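Local coordinates for aminotransferase (Neisseria meningitidis Z2491, PDB 3JTX), which probably transfers amino groups between amino acids and keto acids as a pyridoxal-phosphate-dependent enzyme of the class I and II aminotransferase family, at residues A[219-223]-A[224-228]; A[267-270]-A[271-275]. One frame throughout, in Å; residues are numbered along the deposited sequence.

Interaction 1: residues A[219-223]-A[224-228]; sequences KPLGC and LQAAA
Gly222 O, the carbonyl at the N-cap of helix 223-229, accepts Ala226 N at 2.9 Å in the first i to i+4 bond of the helix. One residue on, Cys223 O takes Ala227 N at 3.0 Å. Ala228 N to Leu224 O continues the ladder. Gly222 brings no side chain to its capping position. Instead, the Cys223 N-H is met by the carboxylate of Glu208, whose negative charge would also be expected to suit the positive end of the helix dipole.

Ahead of the cap, a water links loop to helix: it donates to Gln225 OE1 at 2.8 Å and to Pro220 O at 3.2 Å. Pro220 O also receives a hydrogen bond from Arg82. Gln225 keeps CG anti to its backbone N (chi1 177°) and runs extended past CG, which carries the amide oxygen back past Leu221 CD1 to the water. Leu221 CD1 lies against this chain, 3.7 Å from Gln225 CG, and reaches Ala226 CB at 4.1 Å; Leu187 and Trp190 of helix 187-200 pack on the same leucine. The first turn of the helix is therefore tied to its lead-in loop twice, by the direct bond that Gly222 O accepts from Ala226 N and by a water held between the Gln225 amide and Pro220 O, with a leucine packed beside them.

Interaction 2: residues A[267-270]-A[271-275]; sequences FLLY and RTYHG
Arg271 CD sits squarely over one face of the Phe267 ring, 3.6 Å from its centroid and only 3° off the normal, a CH-pi contact between neighbours one helical turn apart. The arginine chain is bent at chi3, which swings the guanidinium past the rim of the ring, where NH1 comes 3.6 Å from Phe267 CZ; the two planes stand 56° apart. Its charge is met by a salt bridge from NH2 to Glu102, while Phe107 packs edge-to-face with Phe267, both from helix 100-111.

Along the backbone, Arg271 N donates to Phe267 O at 2.9 Å. Leu269 O is gripped mainly by Thr272 OG1, which donates to Leu269 O at 2.8 Å, with a weak addition from Thr272 N. Chi1 of 72° sets OG1 between the backbone N and the carbonyl carbon of Thr272, turned back onto the preceding turn. Leu269 O also lies at the edge of the Tyr273 ring, 3.5 Å from Tyr273 CD2. The Tyr270 and His274 ring planes are near parallel but slid apart, so the rings barely overlap; His274 CB lies 3.7 Å from Tyr270 CE2.

The second subunit covers another side of this helix end: its Tyr12 stacks on Tyr273 and hydrogen-bonds Thr272 OG1, and the two copies of His274 meet. The chemistry is thus divided, with a buried arginine whose charge is probably balanced by Glu102 of its own chain and a threonine hydroxyl that serves both its own helix and the dimer interface.

Interactions 1 and 2 lie in series along the chain, their centres 28 Å apart and their nearest atoms about 13 Å apart, so neither touches the other. They concern opposite ends of helices: 219-228 starts helix 223-229, whereas 267-275 finishes helix 261-274. Both flank the seven-stranded mixed sheet of a class I and II aminotransferase, interaction 1 through Leu224 and Ala227 on strand 237-242, interaction 2 through Leu268 and Arg271 on strand 94-97. Lys245, which carries pyridoxal phosphate as a Schiff base, follows strand 237-242 in sequence. No other chain of the assembly touches 219-228, while 267-275 belongs to the dimer interface.

Interaction 1: residues A[219-223]-A[224-228]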
loop_
_atom_site.group_PDB
_atom_site.type_symbol
_atom_site.label_atom_id
_atom_site.label_comp_id
_atom_site.label_asym_id
_atom_site.label_seq_id
_atom_site.Cartn_x
_atom_site.Cartn_y
_atom_site.Cartn_z
ATOM N N LYS A 219 -5.993 -23.372 -21.026
ATOM C CA LYS A 219 -5.731 -22.064 -20.433
ATOM C C LYS A 219 -7.035 -21.325 -20.133
ATOM O O LYS A 219 -7.892 -21.233 -21.004
ATOM C CB LYS A 219 -4.862 -21.218 -21.375
ATOM C CG LYS A 219 -3.585 -21.889 -21.817
ATOM C CD LYS A 219 -2.534 -20.931 -22.335
ATOM C CE LYS A 219 -2.990 -20.129 -23.524
ATOM N NZ LYS A 219 -1.822 -19.589 -24.297
ATOM N N PRO A 220 -7.203 -20.816 -18.895
ATOM C CA PRO A 220 -8.433 -20.083 -18.608
ATOM C C PRO A 220 -8.592 -18.809 -19.435
ATOM O O PRO A 220 -7.648 -18.021 -19.582
ATOM C CB PRO A 220 -8.293 -19.703 -17.126
ATOM C CG PRO A 220 -7.341 -20.711 -16.553
ATOM C CD PRO A 220 -6.459 -21.179 -17.672
ATOM N N LEU A 221 -9.798 -18.629 -19.951
ATOM C CA LEU A 221 -10.230 -17.388 -20.555
ATOM C C LEU A 221 -10.141 -16.258 -19.524
ATOM O O LEU A 221 -10.496 -16.439 -18.344
ATOM C CB LEU A 221 -11.678 -17.557 -21.040
ATOM C CG LEU A 221 -12.449 -16.388 -21.672
ATOM C CD1 LEU A 221 -11.816 -15.912 -22.996
ATOM C CD2 LEU A 221 -13.926 -16.808 -21.901
ATOM N N GLY A 222 -9.648 -15.101 -19.964
ATOM C CA GLY A 222 -9.587 -13.907 -19.129
ATOM C C GLY A 222 -10.600 -12.863 -19.604
ATOM O O GLY A 222 -11.125 -12.941 -20.722
ATOM N N CYS A 223 -10.892 -11.915 -18.725
ATOM C CA CYS A 223 -11.879 -10.860 -18.995
ATOM C C CYS A 223 -11.552 -10.079 -20.270
ATOM O O CYS A 223 -12.401 -9.890 -21.139
ATOM C CB CYS A 223 -11.952 -9.905 -17.798
ATOM S SG CYS A 223 -13.007 -8.438 -18.029
ATOM N N LEU A 224 -10.306 -9.622 -20.387
ATOM C CA LEU A 224 -9.927 -8.794 -21.555
ATOM C C LEU A 224 -9.975 -9.592 -22.858
ATOM O O LEU A 224 -10.417 -9.091 -23.883
ATOM C CB LEU A 224 -8.550 -8.133 -21.351
ATOM C CG LEU A 224 -8.411 -7.174 -20.159
ATOM C CD1 LEU A 224 -7.077 -6.410 -20.196
ATOM C CD2 LEU A 224 -9.596 -6.186 -20.099
ATOM N N GLN A 225 -9.584 -10.858 -22.792
ATOM C CA GLN A 225 -9.682 -11.755 -23.937
ATOM C C GLN A 225 -11.146 -12.031 -24.320
ATOM O O GLN A 225 -11.474 -12.112 -25.491
ATOM C CB GLN A 225 -8.968 -13.080 -23.610
ATOM C CG GLN A 225 -9.060 -14.141 -24.705
ATOM C CD GLN A 225 -8.241 -15.374 -24.379
ATOM O OE1 GLN A 225 -8.244 -15.847 -23.244
ATOM N NE2 GLN A 225 -7.520 -15.895 -25.384
ATOM N N ALA A 226 -12.015 -12.183 -23.323
ATOM C CA ALA A 226 -13.449 -12.403 -23.571
ATOM C C ALA A 226 -14.067 -11.195 -24.303
ATOM O O ALA A 226 -14.829 -11.366 -25.260
ATOM C CB ALA A 226 -14.189 -12.665 -22.274
ATOM N N ALA A 227 -13.703 -9.989 -23.866
ATOM C CA ALA A 227 -14.152 -8.764 -24.523
ATOM C C ALA A 227 -13.728 -8.747 -25.978
ATOM O O ALA A 227 -14.547 -8.502 -26.875
ATOM C CB ALA A 227 -13.610 -7.534 -23.806
ATOM N N ALA A 228 -12.440 -9.003 -26.207
ATOM C CA ALA A 228 -11.896 -9.079 -27.574
ATOM C C ALA A 228 -12.667 -10.089 -28.423
ATOM O O ALA A 228 -13.100 -9.775 -29.533
ATOM C CB ALA A 228 -10.399 -9.435 -27.526
HETATM O O HOH W 1 -6.724 -18.144 -22.616
#

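Interaction 2: residues A[267-270]-A[271-275]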
loop_
_atom_site.group_PDB
_atom_site.type_symbol
_atom_site.label_atom_id
_atom_site.label_comp_id
_atom_site.label_asym_id
_atom_site.label_seq_id
_atom_site.Cartn_x
_atom_site.Cartn_y
_atom_site.Cartn_z
ATOM N N PHE A 267 -7.361 6.441 -11.307
ATOM C CA PHE A 267 -6.807 5.581 -10.277
ATOM C C PHE A 267 -5.354 5.973 -9.946
ATOM O O PHE A 267 -4.956 6.017 -8.767
ATOM C CB PHE A 267 -6.892 4.120 -10.718
ATOM C CG PHE A 267 -6.701 3.100 -9.607
ATOM C CD1 PHE A 267 -7.008 3.378 -8.277
ATOM C CD2 PHE A 267 -6.270 1.824 -9.919
ATOM C CE1 PHE A 267 -6.843 2.412 -7.293
ATOM C CE2 PHE A 267 -6.115 0.859 -8.930
ATOM C CZ PHE A 267 -6.408 1.158 -7.623
ATOM N N LEU A 268 -4.566 6.260 -10.978
ATOM C CA LEU A 268 -3.176 6.669 -10.780
ATOM C C LEU A 268 -3.069 7.930 -9.902
ATOM O O LEU A 268 -2.208 8.009 -9.020
ATOM C CB LEU A 268 -2.474 6.892 -12.128
ATOM C CG LEU A 268 -1.059 7.474 -12.045
ATOM C CD1 LEU A 268 -0.147 6.511 -11.282
ATOM C CD2 LEU A 268 -0.511 7.782 -13.480
ATOM N N LEU A 269 -3.931 8.915 -10.141
ATOM C CA LEU A 269 -3.903 10.158 -9.369
ATOM C C LEU A 269 -4.134 9.861 -7.882
ATOM O O LEU A 269 -3.417 10.346 -7.014
ATOM C CB LEU A 269 -4.960 11.148 -9.881
ATOM C CG LEU A 269 -5.034 12.509 -9.169
ATOM C CD1 LEU A 269 -3.659 13.242 -9.159
ATOM C CD2 LEU A 269 -6.127 13.382 -9.834
ATOM N N TYR A 270 -5.151 9.059 -7.606
ATOM C CA TYR A 270 -5.450 8.637 -6.247
ATOM C C TYR A 270 -4.267 7.896 -5.619
ATOM O O TYR A 270 -3.955 8.127 -4.447
ATOM C CB TYR A 270 -6.679 7.720 -6.258
ATOM C CG TYR A 270 -7.087 7.178 -4.911
ATOM C CD1 TYR A 270 -8.025 7.837 -4.134
ATOM C CD2 TYR A 270 -6.591 5.980 -4.449
ATOM C CE1 TYR A 270 -8.430 7.329 -2.891
ATOM C CE2 TYR A 270 -6.973 5.479 -3.207
ATOM C CZ TYR A 270 -7.905 6.161 -2.442
ATOM O OH TYR A 270 -8.290 5.646 -1.201
ATOM N N ARG A 271 -3.614 7.030 -6.402
ATOM C CA ARG A 271 -2.535 6.190 -5.910
ATOM C C ARG A 271 -1.275 6.992 -5.598
ATOM O O ARG A 271 -0.464 6.563 -4.778
ATOM C CB ARG A 271 -2.228 5.041 -6.879
ATOM C CG ARG A 271 -3.343 4.006 -6.948
ATOM C CD ARG A 271 -3.145 3.012 -8.075
ATOM N NE ARG A 271 -2.014 2.151 -7.786
ATOM C CZ ARG A 271 -2.012 1.165 -6.905
ATOM N NH1 ARG A 271 -3.102 0.863 -6.213
ATOM N NH2 ARG A 271 -0.912 0.467 -6.728
ATOM N N THR A 272 -1.118 8.162 -6.210
ATOM C CA THR A 272 0.019 9.025 -5.870
ATOM C C THR A 272 -0.090 9.500 -4.431
ATOM O O THR A 272 0.928 9.635 -3.750
ATOM C CB THR A 272 0.237 10.216 -6.847
ATOM O OG1 THR A 272 -0.780 11.210 -6.666
ATOM C CG2 THR A 272 0.260 9.716 -8.281
ATOM N N TYR A 273 -1.316 9.688 -3.940
ATOM C CA TYR A 273 -1.524 10.055 -2.539
ATOM C C TYR A 273 -1.573 8.834 -1.622
ATOM O O TYR A 273 -1.048 8.876 -0.499
ATOM C CB TYR A 273 -2.800 10.893 -2.393
ATOM C CG TYR A 273 -2.658 12.280 -2.975
ATOM C CD1 TYR A 273 -2.127 13.307 -2.219
ATOM C CD2 TYR A 273 -3.025 12.551 -4.287
ATOM C CE1 TYR A 273 -1.966 14.591 -2.733
ATOM C CE2 TYR A 273 -2.866 13.838 -4.823
ATOM C CZ TYR A 273 -2.339 14.848 -4.042
ATOM O OH TYR A 273 -2.195 16.115 -4.558
ATOM N N HIS A 274 -2.186 7.755 -2.112
ATOM C CA HIS A 274 -2.393 6.502 -1.363
ATOM C C HIS A 274 -1.059 5.787 -1.073
ATOM O O HIS A 274 -0.969 4.974 -0.138
ATOM C CB HIS A 274 -3.405 5.675 -2.176
ATOM C CG HIS A 274 -3.497 4.224 -1.843
ATOM N ND1 HIS A 274 -2.916 3.244 -2.631
ATOM C CD2 HIS A 274 -4.225 3.572 -0.903
ATOM C CE1 HIS A 274 -3.235 2.055 -2.147
ATOM N NE2 HIS A 274 -4.015 2.226 -1.091
ATOM N N GLY A 275 -0.026 6.116 -1.853
ATOM C CA GLY A 275 1.364 5.741 -1.531
ATOM C C GLY A 275 1.734 4.323 -1.933
ATOM O O GLY A 275 2.393 3.603 -1.166
#